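Local atomic coordinates of glycosylation Associate Protein 3 (Streptococcus agalactiae serotype V, PDB entry 6OYC), a protein that probably takes part, in complex with partner Gap proteins, in the glycosylation and accessory Sec secretion of a streptococcal surface glycoprotein, perhaps through sugar binding. Residues S71-E77 against T132-L138; L212-L216 against F244-T248; H291-V295 against H313-L317. All coordinates share one frame; numbering follows the deposited sequence.

Interaction 1: residues S71-E77 against T132-L138; sequences SLSLNAE and TFHYLKL
Y135 and N75 meet because their first torsions lead them together: Y135 carries CG between its backbone N and carbonyl carbon (chi1 58°), while N75 swings CG away from its own N (chi1 -163°). The phenol ring is thereby stood beside the asparagine, whose CB lies 3.7 Å from the ring centroid of Y135 in a CH-pi contact over one face. Y135 OH is bonded to L198 O, which also takes a weak bond from N75 ND2. H134, with CG beside its backbone N, turns its ring to E77. NE2 of H134 donates to OE1 of E77 over a short 2.5 Å in the model; OE1 lies near the imidazole plane, whereas NE2 approaches it from above the plane of the carboxylate. S29 OG is bonded to ND1 of H134, so both ring nitrogens are engaged and the rotation of the imidazole is fixed. The strands run antiparallel, and a classic beta bulge interrupts their ladder: H134 and Y135 together stand opposite the single residue N75, whose carbonyl O accepts from N of H134 (3.0 Å) and N of Y135 (3.2 Å). Past the bulge, A76 pairs with F133 and E77 with T132. The sheet face bearing L72, L74, A76, F133, L136 and L138 is apolar, and CD1 of L74 touches CD2 of L136 at 3.4 Å. Strands 84-91 and 118-125 cover this face through L84, V86, I121 and L123, two antiparallel sheets packed as a beta sandwich. On the other face, a water joins S71 OG and S73 OG to K137 O.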
loop_
_atom_site.group_PDB
_atom_site.type_symbol
_atom_site.label_atom_id
_atom_site.label_comp_id
_atom_site.label_asym_id
_atom_site.label_seq_id
_atom_site.Cartn_x
_atom_site.Cartn_y
_atom_site.Cartn_z
ATOM N N SER C 71 -0.861 6.910 -16.633
ATOM C CA SER C 71 -0.036 7.761 -15.792
ATOM C C SER C 71 0.967 6.911 -15.015
ATOM O O SER C 71 0.597 5.901 -14.402
ATOM C CB SER C 71 -0.905 8.553 -14.815
ATOM O OG SER C 71 -0.086 9.262 -13.909
ATOM N N LEU C 72 2.231 7.321 -15.035
ATOM C CA LEU C 72 3.274 6.696 -14.233
ATOM C C LEU C 72 3.854 7.742 -13.304
ATOM O O LEU C 72 4.263 8.818 -13.756
ATOM C CB LEU C 72 4.373 6.101 -15.101
ATOM C CG LEU C 72 5.485 5.345 -14.367
ATOM C CD1 LEU C 72 4.933 4.056 -13.756
ATOM C CD2 LEU C 72 6.612 5.056 -15.346
ATOM N N SER C 73 3.879 7.426 -12.013
ATOM C CA SER C 73 4.328 8.339 -10.976
ATOM C C SER C 73 5.459 7.697 -10.193
ATOM O O SER C 73 5.444 6.486 -9.945
ATOM C CB SER C 73 3.187 8.701 -10.016
ATOM O OG SER C 73 2.067 9.149 -10.739
ATOM N N LEU C 74 6.423 8.520 -9.789
ATOM C CA LEU C 74 7.535 8.089 -8.954
ATOM C C LEU C 74 7.343 8.645 -7.551
ATOM O O LEU C 74 7.178 9.854 -7.374
ATOM C CB LEU C 74 8.866 8.554 -9.539
ATOM C CG LEU C 74 10.110 8.416 -8.654
ATOM C CD1 LEU C 74 10.573 6.967 -8.520
ATOM C CD2 LEU C 74 11.220 9.268 -9.222
ATOM N N ASN C 75 7.345 7.767 -6.567
ATOM C CA ASN C 75 7.345 8.158 -5.165
ATOM C C ASN C 75 8.706 7.777 -4.595
ATOM O O ASN C 75 8.960 6.598 -4.332
ATOM C CB ASN C 75 6.205 7.489 -4.401
ATOM C CG ASN C 75 5.922 8.170 -3.081
ATOM O OD1 ASN C 75 6.852 8.573 -2.374
ATOM N ND2 ASN C 75 4.639 8.324 -2.746
ATOM N N ALA C 76 9.570 8.781 -4.412
ATOM C CA ALA C 76 10.917 8.623 -3.881
ATOM C C ALA C 76 11.315 9.900 -3.142
ATOM O O ALA C 76 10.680 10.945 -3.286
ATOM C CB ALA C 76 11.934 8.314 -4.990
ATOM N N GLU C 77 12.385 9.810 -2.348
ATOM C CA GLU C 77 12.916 10.939 -1.590
ATOM C C GLU C 77 14.380 11.108 -1.944
ATOM O O GLU C 77 15.165 10.175 -1.750
ATOM C CB GLU C 77 12.775 10.713 -0.076
ATOM C CG GLU C 77 11.381 10.890 0.486
ATOM C CD GLU C 77 11.210 10.243 1.848
ATOM O OE1 GLU C 77 10.273 9.433 2.005
ATOM O OE2 GLU C 77 12.000 10.540 2.768
ATOM N N THR C 132 15.898 7.368 -1.133
ATOM C CA THR C 132 14.974 6.349 -0.647
ATOM C C THR C 132 13.867 6.183 -1.674
ATOM O O THR C 132 13.107 7.122 -1.927
ATOM C CB THR C 132 14.367 6.716 0.715
ATOM O OG1 THR C 132 15.399 6.765 1.705
ATOM C CG2 THR C 132 13.329 5.668 1.137
ATOM N N PHE C 133 13.773 4.994 -2.258
ATOM C CA PHE C 133 12.726 4.675 -3.218
ATOM C C PHE C 133 11.568 3.997 -2.499
ATOM O O PHE C 133 11.779 3.068 -1.710
ATOM C CB PHE C 133 13.258 3.769 -4.327
ATOM C CG PHE C 133 12.190 3.255 -5.252
ATOM C CD1 PHE C 133 11.741 4.033 -6.314
ATOM C CD2 PHE C 133 11.619 2.001 -5.050
ATOM C CE1 PHE C 133 10.748 3.561 -7.164
ATOM C CE2 PHE C 133 10.639 1.527 -5.890
ATOM C CZ PHE C 133 10.201 2.301 -6.952
ATOM N N HIS C 134 10.352 4.454 -2.778
ATOM C CA HIS C 134 9.150 3.866 -2.188
ATOM C C HIS C 134 8.406 2.994 -3.186
ATOM O O HIS C 134 8.209 1.803 -2.937
ATOM C CB HIS C 134 8.223 4.962 -1.641
ATOM C CG HIS C 134 8.865 5.796 -0.583
ATOM N ND1 HIS C 134 9.296 5.264 0.614
ATOM C CD2 HIS C 134 9.190 7.110 -0.553
ATOM C CE1 HIS C 134 9.845 6.219 1.344
ATOM N NE2 HIS C 134 9.797 7.348 0.659
ATOM N N TYR C 135 7.983 3.565 -4.312
ATOM C CA TYR C 135 7.201 2.800 -5.273
ATOM C C TYR C 135 6.996 3.622 -6.535
ATOM O O TYR C 135 7.256 4.829 -6.581
ATOM C CB TYR C 135 5.844 2.370 -4.701
ATOM C CG TYR C 135 4.952 3.499 -4.233
ATOM C CD1 TYR C 135 4.267 4.303 -5.142
ATOM C CD2 TYR C 135 4.767 3.743 -2.869
ATOM C CE1 TYR C 135 3.427 5.331 -4.709
ATOM C CE2 TYR C 135 3.929 4.768 -2.426
ATOM C CZ TYR C 135 3.264 5.559 -3.344
ATOM O OH TYR C 135 2.441 6.578 -2.897
ATOM N N LEU C 136 6.516 2.941 -7.560
ATOM C CA LEU C 136 5.938 3.587 -8.719
ATOM C C LEU C 136 4.449 3.287 -8.722
ATOM O O LEU C 136 4.014 2.248 -8.208
ATOM C CB LEU C 136 6.578 3.100 -10.016
ATOM C CG LEU C 136 8.097 3.210 -10.191
ATOM C CD1 LEU C 136 8.470 2.643 -11.534
ATOM C CD2 LEU C 136 8.586 4.640 -10.113
ATOM N N LYS C 137 3.669 4.208 -9.293
ATOM C CA LYS C 137 2.232 4.023 -9.467
ATOM C C LYS C 137 1.881 4.157 -10.942
ATOM O O LYS C 137 2.166 5.187 -11.570
ATOM C CB LYS C 137 1.432 5.022 -8.629
ATOM C CG LYS C 137 -0.075 4.790 -8.624
ATOM C CD LYS C 137 -0.747 5.733 -7.633
ATOM C CE LYS C 137 -2.247 5.719 -7.768
ATOM N NZ LYS C 137 -2.874 6.840 -7.007
ATOM N N LEU C 138 1.256 3.119 -11.483
ATOM C CA LEU C 138 0.838 3.063 -12.874
ATOM C C LEU C 138 -0.679 2.895 -12.918
ATOM O O LEU C 138 -1.214 1.920 -12.373
ATOM C CB LEU C 138 1.541 1.902 -13.583
ATOM C CG LEU C 138 1.162 1.595 -15.025
ATOM C CD1 LEU C 138 1.596 2.760 -15.917
ATOM C CD2 LEU C 138 1.834 0.298 -15.455
HETATM O O HOH W 1 0.545 7.479 -11.728
#

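Interaction 2: residues L212-L216 against F244-T248; sequences LEDAL and FPRIT
L216 makes the largest share of this contact, dividing its two methyls between F244 and R246. CD1 lies 3.8 Å from CD1 of the F244 ring and also reaches CG2 of I247, whereas CD2 sits over one face of the R246 guanidinium, 3.3 Å from NH2. The phenylalanine enters between residues one helical turn apart: its CE2 lies 4.0 Å from CB of L212. On this side L212 and I247 are buried, and I224 of strand 223-227 and Y240 of helix 231-243 continue the apolar layer. The other side is exposed. E213 offers only the aliphatic part of its chain, with CG 3.8 Å from CE1 at the edge of the F244 ring. R246 is exposed too, yet bends at chi2 and chi3 (-119° and -33°) bring it closely against L216. A type I turn, closed by I247 N donating to F244 O, links helix 231-243 to strand 248-251 of the parallel sheet, and helix 206-218 packs beside it. With no hydrogen bond between the segments, their association rests on apolar and van der Waals contact; the arginine lays the face of its guanidinium on a leucine methyl, and a weak bond from NH2 to I222 O engages one of its polar ends.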
loop_
_atom_site.group_PDB
_atom_site.type_symbol
_atom_site.label_atom_id
_atom_site.label_comp_id
_atom_site.label_asym_id
_atom_site.label_seq_id
_atom_site.Cartn_x
_atom_site.Cartn_y
_atom_site.Cartn_z
ATOM N N LEU C 212 -8.328 9.120 19.259
ATOM C CA LEU C 212 -9.250 8.221 19.947
ATOM C C LEU C 212 -9.206 8.425 21.457
ATOM O O LEU C 212 -10.241 8.351 22.131
ATOM C CB LEU C 212 -8.903 6.771 19.622
ATOM C CG LEU C 212 -9.246 6.236 18.236
ATOM C CD1 LEU C 212 -8.390 5.003 17.919
ATOM C CD2 LEU C 212 -10.747 5.943 18.141
ATOM N N GLU C 213 -8.007 8.627 22.006
ATOM C CA GLU C 213 -7.872 8.856 23.439
ATOM C C GLU C 213 -8.631 10.108 23.864
ATOM O O GLU C 213 -9.386 10.086 24.846
ATOM C CB GLU C 213 -6.397 8.978 23.801
ATOM C CG GLU C 213 -5.934 8.104 24.925
ATOM C CD GLU C 213 -4.532 8.480 25.367
ATOM O OE1 GLU C 213 -3.619 8.514 24.504
ATOM O OE2 GLU C 213 -4.347 8.756 26.573
ATOM N N ASP C 214 -8.434 11.212 23.127
ATOM C CA ASP C 214 -9.162 12.447 23.399
ATOM C C ASP C 214 -10.667 12.228 23.309
ATOM O O ASP C 214 -11.424 12.655 24.189
ATOM C CB ASP C 214 -8.741 13.539 22.418
ATOM C CG ASP C 214 -7.299 13.949 22.563
ATOM O OD1 ASP C 214 -6.635 13.528 23.534
ATOM O OD2 ASP C 214 -6.818 14.694 21.683
ATOM N N ALA C 215 -11.121 11.580 22.233
ATOM C CA ALA C 215 -12.545 11.311 22.081
ATOM C C ALA C 215 -13.099 10.580 23.298
ATOM O O ALA C 215 -14.180 10.919 23.798
ATOM C CB ALA C 215 -12.791 10.506 20.807
ATOM N N LEU C 216 -12.351 9.597 23.816
ATOM C CA LEU C 216 -12.871 8.754 24.892
ATOM C C LEU C 216 -12.884 9.473 26.236
ATOM O O LEU C 216 -13.710 9.146 27.098
ATOM C CB LEU C 216 -12.058 7.463 24.978
ATOM C CG LEU C 216 -12.314 6.563 23.770
ATOM C CD1 LEU C 216 -11.200 5.534 23.564
ATOM C CD2 LEU C 216 -13.676 5.892 23.893
ATOM N N PHE C 244 -7.580 -0.014 23.649
ATOM C CA PHE C 244 -8.818 0.605 24.138
ATOM C C PHE C 244 -9.925 -0.429 24.289
ATOM O O PHE C 244 -10.767 -0.584 23.398
ATOM C CB PHE C 244 -9.294 1.724 23.212
ATOM C CG PHE C 244 -8.260 2.791 22.945
ATOM C CD1 PHE C 244 -7.903 3.696 23.928
ATOM C CD2 PHE C 244 -7.665 2.903 21.692
ATOM C CE1 PHE C 244 -6.959 4.689 23.678
ATOM C CE2 PHE C 244 -6.714 3.893 21.434
ATOM C CZ PHE C 244 -6.360 4.785 22.431
ATOM N N PRO C 245 -9.980 -1.124 25.427
ATOM C CA PRO C 245 -11.073 -2.086 25.660
ATOM C C PRO C 245 -12.472 -1.512 25.495
ATOM O O PRO C 245 -13.423 -2.285 25.339
ATOM C CB PRO C 245 -10.836 -2.535 27.107
ATOM C CG PRO C 245 -9.387 -2.326 27.332
ATOM C CD PRO C 245 -8.984 -1.132 26.514
ATOM N N ARG C 246 -12.639 -0.187 25.535
ATOM C CA ARG C 246 -13.970 0.392 25.393
ATOM C C ARG C 246 -14.480 0.349 23.957
ATOM O O ARG C 246 -15.695 0.393 23.742
ATOM C CB ARG C 246 -13.969 1.840 25.880
ATOM C CG ARG C 246 -13.722 2.021 27.372
ATOM C CD ARG C 246 -14.922 2.705 28.046
ATOM N NE ARG C 246 -15.593 3.669 27.173
ATOM C CZ ARG C 246 -15.259 4.957 27.089
ATOM N NH1 ARG C 246 -14.259 5.420 27.830
ATOM N NH2 ARG C 246 -15.924 5.784 26.272
ATOM N N ILE C 247 -13.596 0.263 22.967
ATOM C CA ILE C 247 -14.049 0.255 21.581
ATOM C C ILE C 247 -14.241 -1.186 21.105
ATOM O O ILE C 247 -13.719 -2.145 21.683
ATOM C CB ILE C 247 -13.078 1.029 20.663
ATOM C CG1 ILE C 247 -11.781 0.256 20.480
ATOM C CG2 ILE C 247 -12.756 2.399 21.238
ATOM C CD1 ILE C 247 -11.274 0.329 19.083
ATOM N N THR C 248 -15.029 -1.344 20.049
ATOM C CA THR C 248 -15.190 -2.625 19.379
ATOM C C THR C 248 -14.577 -2.526 17.990
ATOM O O THR C 248 -14.813 -1.551 17.262
ATOM C CB THR C 248 -16.660 -3.042 19.277
ATOM O OG1 THR C 248 -17.220 -3.146 20.589
ATOM C CG2 THR C 248 -16.765 -4.410 18.619
#

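Interaction 3: residues H291-V295 against H313-L317; sequences HYGLV and HLPYL
The Y292 ring carries CD1 of L317 over one face, a CH-pi contact 3.6 Å from the centroid, and has the H313 carbonyl at its edge, with O 3.4 Å from CE2. Farther along, CD2 of L314 comes to 3.1 Å from the phenol OH of Y292. CG of L294 lies over one face of the H313 imidazole, and its CD1 comes to 3.6 Å from NE2. L294 also spans to the Y316 ring, with CD2 3.5 Å from CZ, so the leucine fills the angle between the histidine and the tyrosine. Y292 reaches the 3-10 turn because its CG is held between the backbone N and the carbonyl carbon (chi1 71°). G293, at phi 100°, passes close to the H313 side chain and to CB of Y316, 4.0 Å from its CA. No direct hydrogen bond joins the segments, but waters do: one accepts from V295 N and is bonded to H313 ND1, and another accepts from G293 N and donates to Y316 O over 2.9 Å. The segment 291-295 carries the chain out of the edge strand 289-291 of the parallel sheet, and the 3-10 segment that includes 313-316 folds back onto 291-295. Y292 OH is bonded to A228 O just beyond strand 223-227, whose I227 touches Y292, L314 and L317, while Y250 of strand 248-251 meets L317.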
loop_
_atom_site.group_PDB
_atom_site.type_symbol
_atom_site.label_atom_id
_atom_site.label_comp_id
_atom_site.label_asym_id
_atom_site.label_seq_id
_atom_site.Cartn_x
_atom_site.Cartn_y
_atom_site.Cartn_z
ATOM N N HIS C 291 -15.696 -10.279 14.002
ATOM C CA HIS C 291 -15.326 -10.683 12.650
ATOM C C HIS C 291 -16.561 -10.751 11.764
ATOM O O HIS C 291 -17.551 -11.386 12.126
ATOM C CB HIS C 291 -14.635 -12.043 12.673
ATOM C CG HIS C 291 -13.550 -12.141 13.694
ATOM N ND1 HIS C 291 -12.211 -12.139 13.358
ATOM C CD2 HIS C 291 -13.604 -12.232 15.043
ATOM C CE1 HIS C 291 -11.488 -12.236 14.459
ATOM N NE2 HIS C 291 -12.309 -12.285 15.495
ATOM N N TYR C 292 -16.497 -10.123 10.600
ATOM C CA TYR C 292 -17.601 -10.167 9.653
ATOM C C TYR C 292 -17.081 -10.580 8.280
ATOM O O TYR C 292 -15.875 -10.588 8.026
ATOM C CB TYR C 292 -18.310 -8.809 9.574
ATOM C CG TYR C 292 -17.501 -7.729 8.893
ATOM C CD1 TYR C 292 -16.480 -7.052 9.573
ATOM C CD2 TYR C 292 -17.751 -7.384 7.563
ATOM C CE1 TYR C 292 -15.744 -6.056 8.940
ATOM C CE2 TYR C 292 -17.028 -6.414 6.933
ATOM C CZ TYR C 292 -16.022 -5.748 7.613
ATOM O OH TYR C 292 -15.300 -4.767 6.951
ATOM N N GLY C 293 -18.001 -10.926 7.385
ATOM C CA GLY C 293 -17.666 -11.138 5.986
ATOM C C GLY C 293 -17.518 -12.600 5.620
ATOM O O GLY C 293 -17.788 -13.511 6.400
ATOM N N LEU C 294 -17.019 -12.812 4.403
ATOM C CA LEU C 294 -16.991 -14.140 3.797
ATOM C C LEU C 294 -15.863 -15.028 4.309
ATOM O O LEU C 294 -16.020 -16.254 4.314
ATOM C CB LEU C 294 -16.865 -14.003 2.281
ATOM C CG LEU C 294 -18.032 -13.204 1.724
ATOM C CD1 LEU C 294 -17.754 -12.745 0.322
ATOM C CD2 LEU C 294 -19.297 -14.054 1.785
ATOM N N VAL C 295 -14.729 -14.442 4.716
ATOM C CA VAL C 295 -13.521 -15.229 4.962
ATOM C C VAL C 295 -13.765 -16.264 6.050
ATOM O O VAL C 295 -13.353 -17.423 5.927
ATOM C CB VAL C 295 -12.333 -14.304 5.308
ATOM C CG1 VAL C 295 -11.138 -15.110 5.767
ATOM C CG2 VAL C 295 -11.937 -13.477 4.106
ATOM N N HIS C 313 -17.275 -6.501 1.261
ATOM C CA HIS C 313 -17.854 -7.214 2.394
ATOM C C HIS C 313 -18.533 -6.292 3.395
ATOM O O HIS C 313 -19.183 -6.788 4.323
ATOM C CB HIS C 313 -16.791 -8.010 3.161
ATOM C CG HIS C 313 -16.043 -8.997 2.327
ATOM N ND1 HIS C 313 -15.033 -9.780 2.842
ATOM C CD2 HIS C 313 -16.150 -9.329 1.018
ATOM C CE1 HIS C 313 -14.552 -10.553 1.886
ATOM N NE2 HIS C 313 -15.209 -10.295 0.770
ATOM N N LEU C 314 -18.359 -4.980 3.264
ATOM C CA LEU C 314 -18.880 -4.075 4.281
ATOM C C LEU C 314 -20.382 -4.218 4.547
ATOM O O LEU C 314 -20.784 -4.021 5.707
ATOM C CB LEU C 314 -18.523 -2.632 3.899
ATOM C CG LEU C 314 -17.069 -2.261 4.171
ATOM C CD1 LEU C 314 -16.757 -0.879 3.645
ATOM C CD2 LEU C 314 -16.802 -2.361 5.659
ATOM N N PRO C 315 -21.242 -4.554 3.576
ATOM C CA PRO C 315 -22.657 -4.813 3.926
ATOM C C PRO C 315 -22.897 -6.038 4.817
ATOM O O PRO C 315 -23.872 -6.035 5.577
ATOM C CB PRO C 315 -23.331 -4.961 2.557
ATOM C CG PRO C 315 -22.501 -4.064 1.663
ATOM C CD PRO C 315 -21.080 -4.269 2.134
ATOM N N TYR C 316 -22.053 -7.080 4.775
ATOM C CA TYR C 316 -22.208 -8.203 5.709
ATOM C C TYR C 316 -22.059 -7.786 7.178
ATOM O O TYR C 316 -22.120 -8.655 8.060
ATOM C CB TYR C 316 -21.189 -9.321 5.430
ATOM C CG TYR C 316 -21.343 -10.071 4.120
ATOM C CD1 TYR C 316 -22.320 -11.058 3.951
ATOM C CD2 TYR C 316 -20.481 -9.814 3.056
ATOM C CE1 TYR C 316 -22.445 -11.745 2.742
ATOM C CE2 TYR C 316 -20.589 -10.488 1.856
ATOM C CZ TYR C 316 -21.566 -11.448 1.698
ATOM O OH TYR C 316 -21.637 -12.097 0.482
ATOM N N LEU C 317 -21.854 -6.492 7.446
ATOM C CA LEU C 317 -21.599 -5.974 8.789
ATOM C C LEU C 317 -22.862 -5.946 9.644
ATOM O O LEU C 317 -22.875 -6.471 10.765
ATOM C CB LEU C 317 -21.011 -4.573 8.664
ATOM C CG LEU C 317 -20.048 -4.022 9.695
ATOM C CD1 LEU C 317 -19.251 -5.138 10.323
ATOM C CD2 LEU C 317 -19.158 -3.037 8.972
HETATM O O HOH W 2 -14.407 -11.544 5.061
HETATM O O HOH W 3 -20.877 -11.229 8.653
#

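How the interactions relate
Interaction 1 belongs to the antiparallel sandwich, whereas interactions 2 and 3 both lie beside the parallel sheet, on the opposite side of the chain's centre. Interaction 1 is the more central, its centre about 12 Å from that of the chain, with six of fourteen touching residues buried and one exposed. Interactions 2 and 3 lie about 26 and 22 Å out, with two of six and one of seven touching residues exposed. A backbone ladder knits interaction 1; the others lack direct hydrogen bonds, 212-216 with 244-248 relying on apolar packing and 291-295 with 313-317 adding bridging waters. Both pack against strand 223-227, at I224 and V226 in one and I227 in the other.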